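D-methionine-binding lipoprotein MetQ (Escherichia coli, PDB 4YAH) binds methionine as the solute-binding component of an ATP-driven methionine permease, an ABC transport system. Local coordinates at residues V39-Q44 with N260-G265; N31-G36 with L59-V64. All blocks are in the same frame, centred on the assembly; numbering follows the deposited sequence.

Interaction 1 (V39-Q44 with N260-G265); sequences VGAEQQ and NKVFNG
Ala41 meets two partners with a single methyl group: its CB lies 3.5 Å from CZ of Phe263 and 3.7 Å from CG2 of Val262. In this periplasmic-binding-protein fold the first turn of helix 41-57 lies beside the last turn of helix 253-262, the two running in roughly opposite directions. Gly40 is the N-cap of the first helix; at its backbone angles (phi 110°, psi -149°) any CB would collide with the Val39 carbonyl O, so glycine suits the place. The second helix closes in a Schellman motif, with Gly265 N bonded to Asn260 O (3.0 Å) and Asn264 N to Lys261 O. Asn264 and Gly265 both have positive phi, which asparagine and glycine adopt more readily than most residues. Phe263, just past the helix end, takes a rotamer (chi1 -70°, CG anti to the carbonyl carbon) that swings the ring across so that its far end reaches Ala41. CZ and CE1 do the touching, and the small Ala41 lets the ring come close. Tyr112 of the methionine pocket also meets this ring, with the two planes steeply inclined. Glu42 CG sits at the ring edge, 3.9 Å from CZ, so the aliphatic part of the glutamate serves the packing while its carboxylate is left for polar work. OE1 is hydrogen-bonded to Thr204 and makes a weak hydrogen bond to the amino N of the bound methionine; the contact therefore backs onto the ligand site. Val262 completes the apolar patch, its branched end reaching Ala41 through both methyls. At the exposed margin, the extended side chain of Gln44 brings OE1 to 3.7 Å from Val262 CG2.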
loop_
_atom_site.group_PDB
_atom_site.type_symbol
_atom_site.label_atom_id
_atom_site.label_comp_id
_atom_site.label_asym_id
_atom_site.label_seq_id
_atom_site.Cartn_x
_atom_site.Cartn_y
_atom_site.Cartn_z
ATOM N N VAL A 39 -0.976 -7.139 -8.537
ATOM C CA VAL A 39 -1.429 -6.835 -9.887
ATOM C C VAL A 39 -1.895 -5.399 -9.992
ATOM O O VAL A 39 -2.345 -4.807 -9.019
ATOM C CB VAL A 39 -2.577 -7.765 -10.340
ATOM C CG1 VAL A 39 -2.123 -9.170 -10.358
ATOM C CG2 VAL A 39 -3.760 -7.654 -9.427
ATOM N N GLY A 40 -1.761 -4.843 -11.187
ATOM C CA GLY A 40 -2.137 -3.465 -11.431
ATOM C C GLY A 40 -0.890 -2.648 -11.652
ATOM O O GLY A 40 0.127 -3.162 -12.131
ATOM N N ALA A 41 -0.956 -1.385 -11.271
ATOM C CA ALA A 41 0.106 -0.459 -11.578
ATOM C C ALA A 41 1.395 -0.856 -10.868
ATOM O O ALA A 41 2.472 -0.582 -11.379
ATOM C CB ALA A 41 -0.290 0.938 -11.205
ATOM N N GLU A 42 1.296 -1.493 -9.703
ATOM C CA GLU A 42 2.515 -1.885 -8.985
ATOM C C GLU A 42 3.238 -2.984 -9.765
ATOM O O GLU A 42 4.468 -3.011 -9.816
ATOM C CB GLU A 42 2.218 -2.336 -7.549
ATOM C CG GLU A 42 1.799 -1.153 -6.648
ATOM C CD GLU A 42 1.650 -1.492 -5.173
ATOM O OE1 GLU A 42 0.994 -0.709 -4.449
ATOM O OE2 GLU A 42 2.186 -2.513 -4.715
ATOM N N GLN A 43 2.487 -3.880 -10.390
ATOM C CA GLN A 43 3.094 -4.891 -11.250
ATOM C C GLN A 43 3.794 -4.235 -12.436
ATOM O O GLN A 43 4.881 -4.657 -12.827
ATOM C CB GLN A 43 2.053 -5.890 -11.748
ATOM C CG GLN A 43 2.653 -6.978 -12.634
ATOM C CD GLN A 43 1.607 -7.845 -13.291
ATOM O OE1 GLN A 43 0.433 -7.814 -12.925
ATOM N NE2 GLN A 43 2.029 -8.627 -14.277
ATOM N N GLN A 44 3.173 -3.211 -13.014
ATOM C CA GLN A 44 3.786 -2.509 -14.138
ATOM C C GLN A 44 5.140 -1.927 -13.731
ATOM O O GLN A 44 6.100 -2.006 -14.481
ATOM C CB GLN A 44 2.885 -1.393 -14.656
ATOM C CG GLN A 44 1.553 -1.855 -15.200
ATOM C CD GLN A 44 0.659 -0.675 -15.532
ATOM O OE1 GLN A 44 1.112 0.303 -16.136
ATOM N NE2 GLN A 44 -0.603 -0.740 -15.110
ATOM N N ASN A 260 6.125 7.393 -11.532
ATOM C CA ASN A 260 5.634 8.760 -11.454
ATOM C C ASN A 260 4.592 8.992 -12.536
ATOM O O ASN A 260 3.628 9.739 -12.346
ATOM C CB ASN A 260 6.789 9.750 -11.583
ATOM C CG ASN A 260 6.327 11.197 -11.518
ATOM O OD1 ASN A 260 5.716 11.629 -10.534
ATOM N ND2 ASN A 260 6.620 11.952 -12.564
ATOM N N LYS A 261 4.784 8.320 -13.658
ATOM C CA LYS A 261 3.837 8.384 -14.759
ATOM C C LYS A 261 2.541 7.657 -14.406
ATOM O O LYS A 261 1.470 8.266 -14.366
ATOM C CB LYS A 261 4.460 7.781 -16.015
ATOM C CG LYS A 261 3.677 8.030 -17.292
ATOM C CD LYS A 261 3.528 9.520 -17.578
ATOM C CE LYS A 261 3.370 9.797 -19.069
ATOM N NZ LYS A 261 2.329 8.938 -19.706
ATOM N N VAL A 262 2.632 6.360 -14.131
ATOM C CA VAL A 262 1.424 5.565 -13.949
ATOM C C VAL A 262 0.649 5.977 -12.695
ATOM O O VAL A 262 -0.572 5.867 -12.682
ATOM C CB VAL A 262 1.735 4.053 -13.899
ATOM C CG1 VAL A 262 2.435 3.674 -12.619
ATOM C CG2 VAL A 262 0.439 3.241 -14.065
ATOM N N PHE A 263 1.328 6.485 -11.659
ATOM C CA PHE A 263 0.619 6.915 -10.449
ATOM C C PHE A 263 0.339 8.422 -10.452
ATOM O O PHE A 263 -0.057 8.983 -9.435
ATOM C CB PHE A 263 1.406 6.520 -9.185
ATOM C CG PHE A 263 1.425 5.043 -8.938
ATOM C CD1 PHE A 263 0.268 4.380 -8.583
ATOM C CD2 PHE A 263 2.604 4.306 -9.070
ATOM C CE1 PHE A 263 0.264 3.014 -8.376
ATOM C CE2 PHE A 263 2.610 2.938 -8.859
ATOM C CZ PHE A 263 1.446 2.288 -8.509
ATOM N N ASN A 264 0.565 9.070 -11.591
ATOM C CA ASN A 264 0.243 10.489 -11.736
ATOM C C ASN A 264 0.747 11.326 -10.541
ATOM O O ASN A 264 -0.017 12.063 -9.899
ATOM C CB ASN A 264 -1.270 10.631 -11.923
ATOM C CG ASN A 264 -1.695 12.053 -12.232
ATOM O OD1 ASN A 264 -1.000 12.777 -12.948
ATOM N ND2 ASN A 264 -2.839 12.463 -11.686
ATOM N N GLY A 265 2.038 11.179 -10.225
ATOM C CA GLY A 265 2.664 11.947 -9.156
ATOM C C GLY A 265 2.405 11.416 -7.756
ATOM O O GLY A 265 2.874 11.986 -6.775
#

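Interaction 2 (N31-G36 with L59-V64); sequences NHIKVG and LDVELV
Five backbone hydrogen bonds run between Asn31-Gly36 and Leu59-Val64, and their donors alternate between the two segments. Asn31 O accepts from Asp60 N, and Ile33 N then donates to Asp60 O. Ile33 O takes Glu62 N at 2.8 Å in an almost straight bond (174°), Val35 N gives to Glu62 O, and Val35 O accepts Val64 N from above its carbonyl plane. Asp60 O and Glu62 O also receive CA-H groups, Lys34 CA lying 3.3 Å from Glu62 O. On the other edge of strand 32-38, Lys34 N is satisfied by the side chain of Asp82. This is the parallel pairing of a beta-alpha-beta unit, strand 32-38, helix 41-57, strand 60-66, with strand 60-66 at the border of the sheet. Its two faces differ in character. Ile33, Val35, Val61 and Leu63 are apolar: Ile33 CG2 and Val61 CG2 meet at 3.7 Å, while helix 241-250 covers Val35 and Val61 through Phe246. The other face is mostly polar, with His32, Lys34, Asp60 and Glu62, but ends in Gly36 and Val64, whose CG2 packs on Lys34 CB. With CG of His32 anti to its own N (chi1 -176°), the ring leans over the neighbouring strand and engages two carboxylates by its edge. ND1 donates to Asp60 OD2 at 3.1 Å, in the ring plane but from above the carboxylate plane. NE2 makes a weak, bent bond (126°) to Glu62 OE1 at 2.9 Å. If both ring nitrogens carry a proton, as these two contacts suggest, the acids would probably stabilise the charged imidazole. Lys34 runs extended alongside Glu62, too far for a salt bridge, with NZ 4.3 Å from OE1. A water donates to Glu62 OE2 at 2.7 Å.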
loop_
_atom_site.group_PDB
_atom_site.type_symbol
_atom_site.label_atom_id
_atom_site.label_comp_id
_atom_site.label_asym_id
_atom_site.label_seq_id
_atom_site.Cartn_x
_atom_site.Cartn_y
_atom_site.Cartn_z
ATOM N N ASN A 31 20.788 -17.825 -10.873
ATOM C CA ASN A 31 20.613 -16.544 -11.532
ATOM C C ASN A 31 19.147 -16.169 -11.638
ATOM O O ASN A 31 18.784 -15.337 -12.456
ATOM C CB ASN A 31 21.233 -16.550 -12.912
ATOM C CG ASN A 31 21.332 -15.167 -13.490
ATOM O OD1 ASN A 31 21.766 -14.232 -12.815
ATOM N ND2 ASN A 31 20.870 -15.007 -14.718
ATOM N N HIS A 32 18.327 -16.792 -10.800
ATOM C CA HIS A 32 16.875 -16.626 -10.837
ATOM C C HIS A 32 16.353 -16.197 -9.475
ATOM O O HIS A 32 16.780 -16.732 -8.456
ATOM C CB HIS A 32 16.221 -17.939 -11.250
ATOM C CG HIS A 32 14.740 -17.865 -11.405
ATOM N ND1 HIS A 32 14.136 -17.434 -12.569
ATOM C CD2 HIS A 32 13.737 -18.201 -10.562
ATOM C CE1 HIS A 32 12.825 -17.489 -12.427
ATOM N NE2 HIS A 32 12.556 -17.955 -11.218
ATOM N N ILE A 33 15.434 -15.221 -9.448
ATOM C CA ILE A 33 14.786 -14.829 -8.207
ATOM C C ILE A 33 13.295 -14.606 -8.465
ATOM O O ILE A 33 12.925 -14.049 -9.480
ATOM C CB ILE A 33 15.444 -13.549 -7.605
ATOM C CG1 ILE A 33 14.830 -13.193 -6.255
ATOM C CG2 ILE A 33 15.350 -12.379 -8.563
ATOM C CD1 ILE A 33 15.532 -12.029 -5.559
ATOM N N LYS A 34 12.461 -15.088 -7.554
ATOM C CA LYS A 34 11.012 -14.874 -7.644
ATOM C C LYS A 34 10.614 -13.748 -6.686
ATOM O O LYS A 34 10.929 -13.813 -5.493
ATOM C CB LYS A 34 10.247 -16.150 -7.298
ATOM C CG LYS A 34 10.422 -17.315 -8.290
ATOM C CD LYS A 34 9.453 -18.423 -7.967
ATOM C CE LYS A 34 9.569 -19.566 -8.966
ATOM N NZ LYS A 34 8.535 -20.615 -8.740
ATOM N N VAL A 35 9.918 -12.736 -7.204
ATOM C CA VAL A 35 9.485 -11.598 -6.389
ATOM C C VAL A 35 7.981 -11.432 -6.459
ATOM O O VAL A 35 7.424 -11.323 -7.545
ATOM C CB VAL A 35 10.144 -10.294 -6.832
ATOM C CG1 VAL A 35 9.793 -9.165 -5.870
ATOM C CG2 VAL A 35 11.668 -10.447 -6.904
ATOM N N GLY A 36 7.335 -11.421 -5.294
ATOM C CA GLY A 36 5.897 -11.222 -5.226
ATOM C C GLY A 36 5.504 -9.759 -5.268
ATOM O O GLY A 36 6.051 -8.939 -4.529
ATOM N N LEU A 59 20.236 -10.604 -14.661
ATOM C CA LEU A 59 19.527 -11.352 -13.626
ATOM C C LEU A 59 18.133 -11.725 -14.125
ATOM O O LEU A 59 17.438 -10.888 -14.699
ATOM C CB LEU A 59 19.415 -10.528 -12.338
ATOM C CG LEU A 59 18.634 -11.163 -11.187
ATOM C CD1 LEU A 59 19.383 -12.378 -10.657
ATOM C CD2 LEU A 59 18.392 -10.137 -10.089
ATOM N N ASP A 60 17.726 -12.966 -13.890
ATOM C CA ASP A 60 16.413 -13.436 -14.306
ATOM C C ASP A 60 15.423 -13.279 -13.157
ATOM O O ASP A 60 15.340 -14.130 -12.272
ATOM C CB ASP A 60 16.491 -14.895 -14.765
ATOM C CG ASP A 60 15.171 -15.417 -15.306
ATOM O OD1 ASP A 60 14.260 -14.600 -15.579
ATOM O OD2 ASP A 60 15.052 -16.653 -15.470
ATOM N N VAL A 61 14.691 -12.168 -13.167
ATOM C CA VAL A 61 13.636 -11.925 -12.188
ATOM C C VAL A 61 12.276 -12.424 -12.690
ATOM O O VAL A 61 11.827 -12.046 -13.769
ATOM C CB VAL A 61 13.530 -10.434 -11.862
ATOM C CG1 VAL A 61 12.378 -10.169 -10.884
ATOM C CG2 VAL A 61 14.859 -9.926 -11.286
ATOM N N GLU A 62 11.643 -13.273 -11.888
ATOM C CA GLU A 62 10.292 -13.743 -12.148
ATOM C C GLU A 62 9.331 -13.029 -11.216
ATOM O O GLU A 62 9.490 -13.111 -9.998
ATOM C CB GLU A 62 10.194 -15.254 -11.943
ATOM C CG GLU A 62 8.818 -15.788 -12.237
ATOM C CD GLU A 62 8.718 -17.285 -12.033
ATOM O OE1 GLU A 62 9.773 -17.943 -11.920
ATOM O OE2 GLU A 62 7.585 -17.809 -11.983
ATOM N N LEU A 63 8.331 -12.346 -11.775
ATOM C CA LEU A 63 7.303 -11.716 -10.958
ATOM C C LEU A 63 6.186 -12.713 -10.691
ATOM O O LEU A 63 5.678 -13.361 -11.613
ATOM C CB LEU A 63 6.766 -10.465 -11.643
ATOM C CG LEU A 63 7.830 -9.411 -11.957
ATOM C CD1 LEU A 63 7.213 -8.243 -12.702
ATOM C CD2 LEU A 63 8.555 -8.928 -10.681
ATOM N N VAL A 64 5.863 -12.893 -9.419
ATOM C CA VAL A 64 4.731 -13.696 -9.007
ATOM C C VAL A 64 3.675 -12.728 -8.532
ATOM O O VAL A 64 3.937 -11.952 -7.620
ATOM C CB VAL A 64 5.105 -14.673 -7.891
ATOM C CG1 VAL A 64 3.922 -15.524 -7.476
ATOM C CG2 VAL A 64 6.261 -15.577 -8.343
HETATM O O HOH W 1 6.848 -19.808 -10.318
#

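Overall arrangement
From the N terminus the chain lays down strand 32-38, enters helix 41-57 and returns along strand 60-66, where interaction 2 closes a short loop of 22 residues that is mostly helix. Interaction 1 closes a far longer one: 215 residues, including the five-stranded sheet, pass before helix 253-262 comes back to the start of helix 41-57. The segments alternate along the chain, 31-36, 39-44, 59-64, 260-265, so the two contacts cross rather than nest. Their centres lie about 19 Å apart, and helix 41-57 links them. Interaction 2 joins two strands at one border of the six-stranded sheet; interaction 1 ties the late helix to that unit beside the ligand pocket.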